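Local coordinates for protein putative PLP-dependent aminotransferase (Bacillus cereus ATCC 10987, PDB 3JU7) that probably works as a pyridoxal phosphate-dependent aminotransferase of the DegT/DnrJ/EryC1 family, carrying its cofactor as a lysine adduct, at residues D106-I109 with M114-T117; E146-L151 with V156-D161; A81-F86 with A90-A95; Q288-I293 with R316-P321. All blocks are in the same frame, centred on the assembly; numbering follows the deposited sequence.

Contact 1: residues D106-I109 with M114-T117; sequences DISI and MDKT
The carbonyl group of D106 receives the backbone amide of D115: D115 N donates to D106 O at 3.0 Å, nearly straight at 178°, from within the carbonyl plane. Beside that bond, CB of D115 approaches D106 O at 3.6 Å. The motif is a single beta bridge, I107 with M114, leading directly into the N-cap of helix 116-126. D115 is the cap residue. Its CG stands anti to the backbone N (chi1 173°), which swings the carboxylate over the helix start, where OD1 takes a weak capping bond from T117 N at 2.8 Å. OD2 goes the other way, to a salt bridge with R339, and the same arginine pairs with OD2 of D106. The two carboxylates, whose OD2 atoms are 6.6 Å apart, therefore share one cation, which probably eases their like charges. OD1 of D106 is bonded to T340, on the same helix 338-346 as R339. On the apolar side, CG2 of I107 sits 3.9 Å from M114 N, while the rest of its side chain turns off toward F86 and helix 338-346. A water finishes the polar side, 2.7 Å from S108 OG and within a longer, less certain reach of M114 O.

Contact 2: residues E146-L151 with V156-D161; sequences EEYEEL and VPVVVD
V158 is the middle of the apolar patch, and its two methyls divide the work. CG1, anti to the backbone N (chi1 177°), goes to Y148, 4.0 Å from CD1 and about as near its CB; the tyrosine side chain runs across the valine at roughly a right angle, and the methyl meets the ring obliquely. CG2 reaches the helix itself, 3.7 Å from Y148 O and 4.0 Å from L151 CB. One turn on from Y148, L151 sets its CB against CB of V156 at 4.1 Å. L151 of helix 146-153 thus meets both alternating valines, V156 and V158, and Y148 meets V158 alone. P157, between the valines, points the other way.

This is alpha/beta packing in the large domain of a fold type I PLP enzyme: the helix turns back into strand 159-161, and P157 and V159 share backbone bonds with V133 of the neighbouring strand 130-133. W120 and I123 of helix 116-126 also touch L151.

The polar edge sits at the turn. V156 N donates to L151 O over 2.8 Å, bent to 148°. V158 N is taken by the carboxylate of E152, just past the segment. The work is therefore divided: a backbone bond pins the chain reversal at the turn, while the buried side chains of Y148, L151, V156 and V158 supply the apolar grip between helix and strand.

Contact 3: residues A81-F86 with A90-A95; sequences ALMPSF and ATPLAA
In the beta-alpha-beta unit formed by strand 80-84, helix 90-97 and strand 101-105, the selenomethionine M83 bridges strand and helix. Its CG is wedged between the backbone N and the carbonyl carbon (chi1 59°), the next bond is fully extended, and the chain then bends at chi3 (62°) so that SE and CE meet different parts of the helix. SE settles on the first turn, 3.5 Å from P92 CA and 3.7 Å from P92 CB. CE lies 3.6 Å from T91 O and 3.7 Å from A95 CB.

Strand and helix run antiparallel, at 174°, with their axes 9.6 Å apart, as befits the first half of a crossover whose return strand 101-105 pairs with strand 80-84. Close to the strand's start the two layers meet through small residues: A81 CB touches A95 CB at 3.7 Å. T91 works in two directions. Its CG2, anti to the backbone N, lies 3.9 Å from M83 SE, whereas OG1 is hydrogen-bonded to D161, the aspartate that holds N1 of the cofactor on the modified lysine. L93, pointing away from the strand, packs on G230 of the second subunit, and A90 on F218 of that same subunit.

Contact 4: residues Q288-I293 with R316-P321; sequences QQFMPI and RLYFSP
F290 and Y318 carry the contact, and the tight part is small: the CZ end of F290 presses on Y318 CB at 3.9 Å and on CD2 at 4.0 Å. The rings themselves are nearly parallel, at 28°, but slid so far apart that they barely overlap, with centroids 5.5 Å from each other. With chi1 at 46°, CG of F290 is tucked against both backbone branches, and the ring is sent from the 288-293 segment toward the loop. There Y318 is braced from behind, because its CB also lies 3.9 Å above one face of the F319 ring, toward the rim, across a cis peptide bond.

F290 is buried, whereas Y318 is partly exposed, and an acetate, probably from the crystallisation liquor, lies about 3 Å from its side chain. R316 reaches back within the loop: its NH1 donates to Y318 OH over 2.9 Å, with the oxygen in the guanidinium plane, while NE pairs with E314. R224 of the second subunit, of like charge, comes near that guanidinium, placing it at the dimer interface. The chemistry is thus split: apolar packing of F290 CZ on Y318 CB joins the two segments, and the arginine bond steadies the hydroxyl end.

From the N terminus, contact 3 comes first, closing the short turn between strand 80-84 and helix 90-97. Contact 1 follows, folding the loop after strand 101-105 onto the start of helix 116-126, and contact 2 then reverses helix 146-153 into strand 159-161. Contact 4 spans the longest gap, 22 residues including helix 301-309. All four run in series; none nests or crosses. In space, though, they interlock. M114 of contact 1 packs on M83 and P84 of contact 3 and on Y148 of contact 2, a side-chain hydrogen bond joins contacts 2 and 3, and F86 links contact 3 to F319 of contact 4, joining the large-domain sheets to the C-terminal part.

Contact 1: residues D106-I109 with M114-T117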
# COMPACT_ATOMS: atom_id res chain seq x y z
N ASP A 106 -16.69 -11.01 21.83
CA ASP A 106 -17.67 -10.00 22.23
C ASP A 106 -17.05 -8.76 22.92
O ASP A 106 -15.93 -8.83 23.47
CB ASP A 106 -18.67 -10.60 23.18
CG ASP A 106 -20.05 -10.00 23.02
OD1 ASP A 106 -20.29 -9.28 22.01
OD2 ASP A 106 -20.89 -10.31 23.89
N ILE A 107 -17.79 -7.66 22.91
CA ILE A 107 -17.33 -6.40 23.53
C ILE A 107 -18.11 -6.10 24.83
O ILE A 107 -19.19 -6.63 25.05
CB ILE A 107 -17.49 -5.20 22.53
CG1 ILE A 107 -18.93 -5.09 21.98
CG2 ILE A 107 -16.53 -5.34 21.34
CD1 ILE A 107 -19.24 -3.71 21.34
N SER A 108 -17.55 -5.25 25.69
CA SER A 108 -18.29 -4.68 26.79
C SER A 108 -19.36 -3.72 26.27
O SER A 108 -19.14 -2.99 25.32
CB SER A 108 -17.36 -3.98 27.76
OG SER A 108 -16.54 -4.95 28.40
N ILE A 109 -20.52 -3.75 26.91
CA ILE A 109 -21.66 -2.95 26.50
C ILE A 109 -21.44 -1.45 26.71
O ILE A 109 -22.09 -0.65 26.04
CB ILE A 109 -22.95 -3.39 27.22
CG1 ILE A 109 -24.18 -3.10 26.35
CG2 ILE A 109 -23.03 -2.76 28.65
CD1 ILE A 109 -24.42 -4.13 25.19
N MSE A 114 -13.12 -5.00 23.26
CA MSE A 114 -13.08 -6.44 23.46
C MSE A 114 -13.09 -6.70 24.98
O MSE A 114 -12.35 -6.06 25.74
CB MSE A 114 -11.84 -7.02 22.72
CG MSE A 114 -11.77 -8.51 22.74
SE MSE A 114 -10.70 -9.24 21.36
CE MSE A 114 -9.13 -8.09 21.72
N ASP A 115 -14.01 -7.56 25.42
CA ASP A 115 -14.14 -7.90 26.83
C ASP A 115 -13.00 -8.82 27.25
O ASP A 115 -12.94 -9.97 26.83
CB ASP A 115 -15.49 -8.57 27.08
CG ASP A 115 -15.64 -9.13 28.49
OD1 ASP A 115 -14.62 -9.35 29.17
OD2 ASP A 115 -16.78 -9.38 28.91
N LYS A 116 -12.12 -8.32 28.12
CA LYS A 116 -10.87 -9.02 28.45
C LYS A 116 -11.09 -10.36 29.14
O LYS A 116 -10.34 -11.29 28.92
CB LYS A 116 -9.91 -8.08 29.23
CG LYS A 116 -9.15 -7.11 28.24
CD LYS A 116 -8.43 -5.90 28.88
CE LYS A 116 -9.41 -4.80 29.24
NZ LYS A 116 -8.74 -3.49 29.48
N THR A 117 -12.15 -10.47 29.91
CA THR A 117 -12.51 -11.72 30.54
C THR A 117 -12.79 -12.78 29.51
O THR A 117 -12.30 -13.90 29.60
CB THR A 117 -13.75 -11.54 31.40
OG1 THR A 117 -13.42 -10.64 32.46
CG2 THR A 117 -14.19 -12.83 32.01
O HOH W 1 -14.17 -4.01 27.51

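Contact 2: residues E146-L151 with V156-D161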
# COMPACT_ATOMS: atom_id res chain seq x y z
N GLU A 146 -2.73 -2.07 29.83
CA GLU A 146 -2.11 -2.87 30.90
C GLU A 146 -2.25 -4.39 30.69
O GLU A 146 -1.29 -5.10 30.78
CB GLU A 146 -2.71 -2.50 32.27
N GLU A 147 -3.45 -4.86 30.39
CA GLU A 147 -3.70 -6.29 30.28
C GLU A 147 -3.11 -6.85 29.00
O GLU A 147 -2.70 -8.00 28.95
CB GLU A 147 -5.20 -6.59 30.35
CG GLU A 147 -5.98 -5.98 31.57
CD GLU A 147 -5.69 -6.66 32.91
OE1 GLU A 147 -4.52 -6.62 33.37
OE2 GLU A 147 -6.64 -7.22 33.51
N TYR A 148 -3.04 -6.01 27.96
CA TYR A 148 -2.46 -6.41 26.67
C TYR A 148 -0.94 -6.50 26.79
O TYR A 148 -0.29 -7.38 26.19
CB TYR A 148 -2.90 -5.45 25.55
CG TYR A 148 -4.38 -5.67 25.22
CD1 TYR A 148 -4.80 -6.83 24.56
CD2 TYR A 148 -5.35 -4.77 25.60
CE1 TYR A 148 -6.16 -7.06 24.28
CE2 TYR A 148 -6.71 -4.99 25.33
CZ TYR A 148 -7.10 -6.11 24.68
OH TYR A 148 -8.43 -6.32 24.45
N GLU A 149 -0.39 -5.60 27.60
CA GLU A 149 1.02 -5.65 27.90
C GLU A 149 1.28 -6.96 28.64
O GLU A 149 2.33 -7.61 28.44
CB GLU A 149 1.41 -4.42 28.73
CG GLU A 149 2.85 -4.37 29.14
CD GLU A 149 3.80 -3.93 28.03
OE1 GLU A 149 3.35 -3.44 26.97
OE2 GLU A 149 5.02 -4.05 28.24
N GLU A 150 0.30 -7.39 29.44
CA GLU A 150 0.46 -8.61 30.21
C GLU A 150 0.53 -9.82 29.30
O GLU A 150 1.36 -10.73 29.53
CB GLU A 150 -0.67 -8.78 31.25
CG GLU A 150 -0.29 -9.69 32.38
CD GLU A 150 0.93 -9.17 33.15
OE1 GLU A 150 0.97 -7.96 33.49
OE2 GLU A 150 1.87 -9.98 33.39
N LEU A 151 -0.33 -9.81 28.28
CA LEU A 151 -0.36 -10.86 27.25
C LEU A 151 0.98 -10.94 26.55
O LEU A 151 1.52 -12.03 26.33
CB LEU A 151 -1.49 -10.65 26.23
CG LEU A 151 -2.92 -11.02 26.62
CD1 LEU A 151 -3.90 -10.71 25.46
CD2 LEU A 151 -3.02 -12.51 27.07
N VAL A 156 2.00 -13.96 24.33
CA VAL A 156 0.90 -13.78 23.36
C VAL A 156 1.01 -12.40 22.67
O VAL A 156 0.83 -11.36 23.32
CB VAL A 156 -0.48 -13.93 24.02
CG1 VAL A 156 -1.56 -13.56 23.06
CG2 VAL A 156 -0.68 -15.36 24.53
N PRO A 157 1.31 -12.40 21.36
CA PRO A 157 1.50 -11.15 20.62
C PRO A 157 0.23 -10.32 20.43
O PRO A 157 -0.81 -10.85 20.10
CB PRO A 157 2.04 -11.62 19.24
CG PRO A 157 1.71 -13.00 19.12
CD PRO A 157 1.54 -13.57 20.50
N VAL A 158 0.37 -9.01 20.61
CA VAL A 158 -0.73 -8.07 20.46
C VAL A 158 -0.35 -6.94 19.52
O VAL A 158 0.72 -6.34 19.64
CB VAL A 158 -1.07 -7.43 21.79
CG1 VAL A 158 -2.17 -6.39 21.58
CG2 VAL A 158 -1.36 -8.52 22.86
N VAL A 159 -1.22 -6.70 18.55
CA VAL A 159 -1.08 -5.60 17.64
C VAL A 159 -2.40 -4.87 17.79
O VAL A 159 -3.51 -5.42 17.49
CB VAL A 159 -0.87 -6.03 16.18
CG1 VAL A 159 -1.10 -4.84 15.26
CG2 VAL A 159 0.53 -6.66 15.96
N VAL A 160 -2.29 -3.62 18.23
CA VAL A 160 -3.47 -2.79 18.54
C VAL A 160 -3.84 -1.93 17.34
O VAL A 160 -3.00 -1.14 16.86
CB VAL A 160 -3.19 -1.87 19.73
CG1 VAL A 160 -4.36 -0.89 19.95
CG2 VAL A 160 -2.89 -2.71 20.99
N ASP A 161 -5.05 -2.15 16.81
CA ASP A 161 -5.64 -1.26 15.81
C ASP A 161 -6.19 0.00 16.50
O ASP A 161 -7.24 -0.00 17.11
CB ASP A 161 -6.75 -1.97 15.03
CG ASP A 161 -7.32 -1.13 13.88
OD1 ASP A 161 -7.19 0.11 13.89
OD2 ASP A 161 -7.96 -1.72 12.98

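Contact 3: residues A81-F86 with A90-A95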
# COMPACT_ATOMS: atom_id res chain seq x y z
N ALA A 81 -6.62 -15.07 14.68
CA ALA A 81 -6.39 -13.71 15.19
C ALA A 81 -7.63 -13.35 16.03
O ALA A 81 -8.73 -13.23 15.48
CB ALA A 81 -6.23 -12.70 14.03
N LEU A 82 -7.47 -13.25 17.35
CA LEU A 82 -8.61 -12.94 18.24
C LEU A 82 -8.82 -11.41 18.21
O LEU A 82 -7.88 -10.64 18.48
CB LEU A 82 -8.36 -13.42 19.67
CG LEU A 82 -8.58 -14.89 19.97
CD1 LEU A 82 -7.98 -15.82 18.88
CD2 LEU A 82 -8.01 -15.17 21.36
N MSE A 83 -10.00 -10.99 17.81
CA MSE A 83 -10.31 -9.57 17.66
C MSE A 83 -11.80 -9.34 17.85
O MSE A 83 -12.59 -10.26 17.79
CB MSE A 83 -9.91 -9.08 16.26
CG MSE A 83 -10.63 -9.84 15.15
SE MSE A 83 -10.21 -9.28 13.34
CE MSE A 83 -8.32 -9.70 13.30
N PRO A 84 -12.19 -8.10 18.05
CA PRO A 84 -13.62 -7.82 18.07
C PRO A 84 -14.24 -7.92 16.68
O PRO A 84 -13.52 -7.76 15.68
CB PRO A 84 -13.66 -6.37 18.55
CG PRO A 84 -12.35 -5.80 18.05
CD PRO A 84 -11.38 -6.90 18.34
N SER A 85 -15.54 -8.21 16.62
CA SER A 85 -16.33 -8.08 15.40
C SER A 85 -16.64 -6.60 15.18
O SER A 85 -16.67 -6.09 14.04
CB SER A 85 -17.65 -8.86 15.53
OG SER A 85 -18.52 -8.60 14.45
N PHE A 86 -16.84 -5.89 16.29
CA PHE A 86 -17.20 -4.48 16.23
C PHE A 86 -15.96 -3.65 15.91
O PHE A 86 -15.34 -3.06 16.79
CB PHE A 86 -17.85 -4.06 17.56
CG PHE A 86 -18.48 -2.69 17.55
CD1 PHE A 86 -19.75 -2.50 17.03
CD2 PHE A 86 -17.81 -1.61 18.11
CE1 PHE A 86 -20.34 -1.24 17.03
CE2 PHE A 86 -18.41 -0.33 18.14
CZ PHE A 86 -19.68 -0.15 17.58
N ALA A 90 -11.06 -3.45 7.70
CA ALA A 90 -9.61 -3.51 7.54
C ALA A 90 -8.97 -4.51 8.55
O ALA A 90 -7.98 -5.22 8.19
CB ALA A 90 -8.99 -2.08 7.67
N THR A 91 -9.53 -4.63 9.77
CA THR A 91 -8.87 -5.46 10.81
C THR A 91 -8.94 -6.93 10.48
O THR A 91 -7.91 -7.59 10.43
CB THR A 91 -9.41 -5.21 12.24
OG1 THR A 91 -9.57 -3.80 12.45
CG2 THR A 91 -8.46 -5.81 13.30
N PRO A 92 -10.15 -7.49 10.25
CA PRO A 92 -10.09 -8.91 9.88
C PRO A 92 -9.44 -9.18 8.50
O PRO A 92 -8.79 -10.22 8.29
CB PRO A 92 -11.57 -9.35 9.89
CG PRO A 92 -12.39 -8.06 9.76
CD PRO A 92 -11.52 -7.01 10.44
N LEU A 93 -9.61 -8.26 7.54
CA LEU A 93 -8.95 -8.42 6.24
C LEU A 93 -7.45 -8.52 6.40
O LEU A 93 -6.79 -9.35 5.75
CB LEU A 93 -9.30 -7.28 5.29
CG LEU A 93 -10.76 -7.30 4.82
CD1 LEU A 93 -11.04 -5.98 4.14
CD2 LEU A 93 -11.13 -8.56 3.96
N ALA A 94 -6.90 -7.67 7.26
CA ALA A 94 -5.46 -7.70 7.50
C ALA A 94 -5.04 -9.11 7.96
O ALA A 94 -4.03 -9.63 7.48
CB ALA A 94 -5.07 -6.65 8.48
N ALA A 95 -5.85 -9.75 8.83
CA ALA A 95 -5.51 -11.06 9.40
C ALA A 95 -5.56 -12.16 8.32
O ALA A 95 -4.68 -13.03 8.24
CB ALA A 95 -6.43 -11.43 10.59

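Contact 4: residues Q288-I293 with R316-P321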
# COMPACT_ATOMS: atom_id res chain seq x y z
N GLN A 288 -12.19 12.58 18.22
CA GLN A 288 -13.37 12.19 17.44
C GLN A 288 -13.38 12.49 15.92
O GLN A 288 -13.27 13.61 15.45
CB GLN A 288 -14.60 12.78 18.11
CG GLN A 288 -14.71 12.35 19.56
CD GLN A 288 -16.11 12.39 20.01
OE1 GLN A 288 -16.78 13.40 19.84
NE2 GLN A 288 -16.58 11.29 20.56
N GLN A 289 -13.52 11.40 15.19
CA GLN A 289 -13.66 11.36 13.75
C GLN A 289 -15.10 11.73 13.38
O GLN A 289 -15.37 12.29 12.33
CB GLN A 289 -13.38 9.92 13.31
CG GLN A 289 -13.33 9.66 11.87
CD GLN A 289 -12.94 8.23 11.60
OE1 GLN A 289 -12.87 7.83 10.44
NE2 GLN A 289 -12.73 7.44 12.66
N PHE A 290 -16.02 11.31 14.23
CA PHE A 290 -17.46 11.56 14.14
C PHE A 290 -17.97 11.40 15.58
O PHE A 290 -17.15 11.15 16.48
CB PHE A 290 -18.17 10.58 13.18
CG PHE A 290 -17.77 9.13 13.36
CD1 PHE A 290 -18.38 8.34 14.34
CD2 PHE A 290 -16.80 8.55 12.53
CE1 PHE A 290 -18.03 6.98 14.50
CE2 PHE A 290 -16.44 7.19 12.66
CZ PHE A 290 -17.05 6.39 13.64
N MSE A 291 -19.27 11.58 15.82
CA MSE A 291 -19.81 11.53 17.17
C MSE A 291 -20.60 10.22 17.30
O MSE A 291 -21.70 10.09 16.76
CB MSE A 291 -20.68 12.78 17.46
CG MSE A 291 -21.48 12.71 18.75
SE MSE A 291 -20.44 12.33 20.32
CE MSE A 291 -19.39 13.91 20.27
N PRO A 292 -20.01 9.23 17.96
CA PRO A 292 -20.72 7.98 18.16
C PRO A 292 -21.70 8.07 19.33
O PRO A 292 -21.37 8.70 20.35
CB PRO A 292 -19.61 6.96 18.45
CG PRO A 292 -18.33 7.70 18.38
CD PRO A 292 -18.65 9.16 18.52
N ILE A 293 -22.87 7.47 19.18
CA ILE A 293 -23.87 7.51 20.24
C ILE A 293 -24.82 6.34 20.11
O ILE A 293 -25.10 5.86 19.00
CB ILE A 293 -24.64 8.86 20.24
CG1 ILE A 293 -25.37 9.06 21.58
CG2 ILE A 293 -25.63 8.93 19.07
CD1 ILE A 293 -25.92 10.44 21.77
N ARG A 316 -24.17 7.88 9.70
CA ARG A 316 -23.89 6.51 9.31
C ARG A 316 -24.01 5.58 10.53
O ARG A 316 -24.34 6.03 11.62
CB ARG A 316 -22.51 6.40 8.64
CG ARG A 316 -22.43 7.15 7.33
CD ARG A 316 -21.15 6.85 6.60
NE ARG A 316 -20.95 7.75 5.47
CZ ARG A 316 -19.87 7.77 4.68
NH1 ARG A 316 -18.87 6.92 4.85
NH2 ARG A 316 -19.81 8.64 3.68
N LEU A 317 -23.73 4.29 10.32
CA LEU A 317 -23.82 3.27 11.34
C LEU A 317 -22.52 2.45 11.41
O LEU A 317 -22.46 1.34 10.89
CB LEU A 317 -24.99 2.33 11.00
CG LEU A 317 -26.38 2.93 10.82
CD1 LEU A 317 -27.30 1.88 10.25
CD2 LEU A 317 -26.93 3.52 12.13
N TYR A 318 -21.49 3.02 12.02
CA TYR A 318 -20.26 2.31 12.32
C TYR A 318 -20.36 1.64 13.72
O TYR A 318 -20.26 2.33 14.74
CB TYR A 318 -19.08 3.32 12.27
CG TYR A 318 -18.82 3.78 10.86
CD1 TYR A 318 -18.38 2.87 9.89
CD2 TYR A 318 -19.03 5.10 10.47
CE1 TYR A 318 -18.16 3.27 8.57
CE2 TYR A 318 -18.81 5.52 9.15
CZ TYR A 318 -18.38 4.59 8.21
OH TYR A 318 -18.16 4.96 6.90
N PHE A 319 -20.50 0.32 13.84
CA PHE A 319 -20.40 -0.69 12.82
C PHE A 319 -21.65 -1.54 12.82
O PHE A 319 -21.85 -2.41 13.67
CB PHE A 319 -19.18 -1.54 13.10
CG PHE A 319 -17.95 -0.75 13.14
CD1 PHE A 319 -17.39 -0.27 11.96
CD2 PHE A 319 -17.38 -0.40 14.34
CE1 PHE A 319 -16.27 0.53 11.98
CE2 PHE A 319 -16.26 0.40 14.37
CZ PHE A 319 -15.71 0.87 13.18
N SER A 320 -22.51 -1.29 11.86
CA SER A 320 -23.73 -2.07 11.73
C SER A 320 -24.04 -2.10 10.26
O SER A 320 -24.41 -1.07 9.72
CB SER A 320 -24.84 -1.37 12.51
OG SER A 320 -26.07 -1.99 12.27
N PRO A 321 -23.88 -3.28 9.60
CA PRO A 321 -23.46 -4.56 10.17
C PRO A 321 -22.07 -4.54 10.76
O PRO A 321 -21.16 -3.88 10.24
CB PRO A 321 -23.45 -5.49 8.95
CG PRO A 321 -23.22 -4.55 7.77
CD PRO A 321 -24.10 -3.41 8.14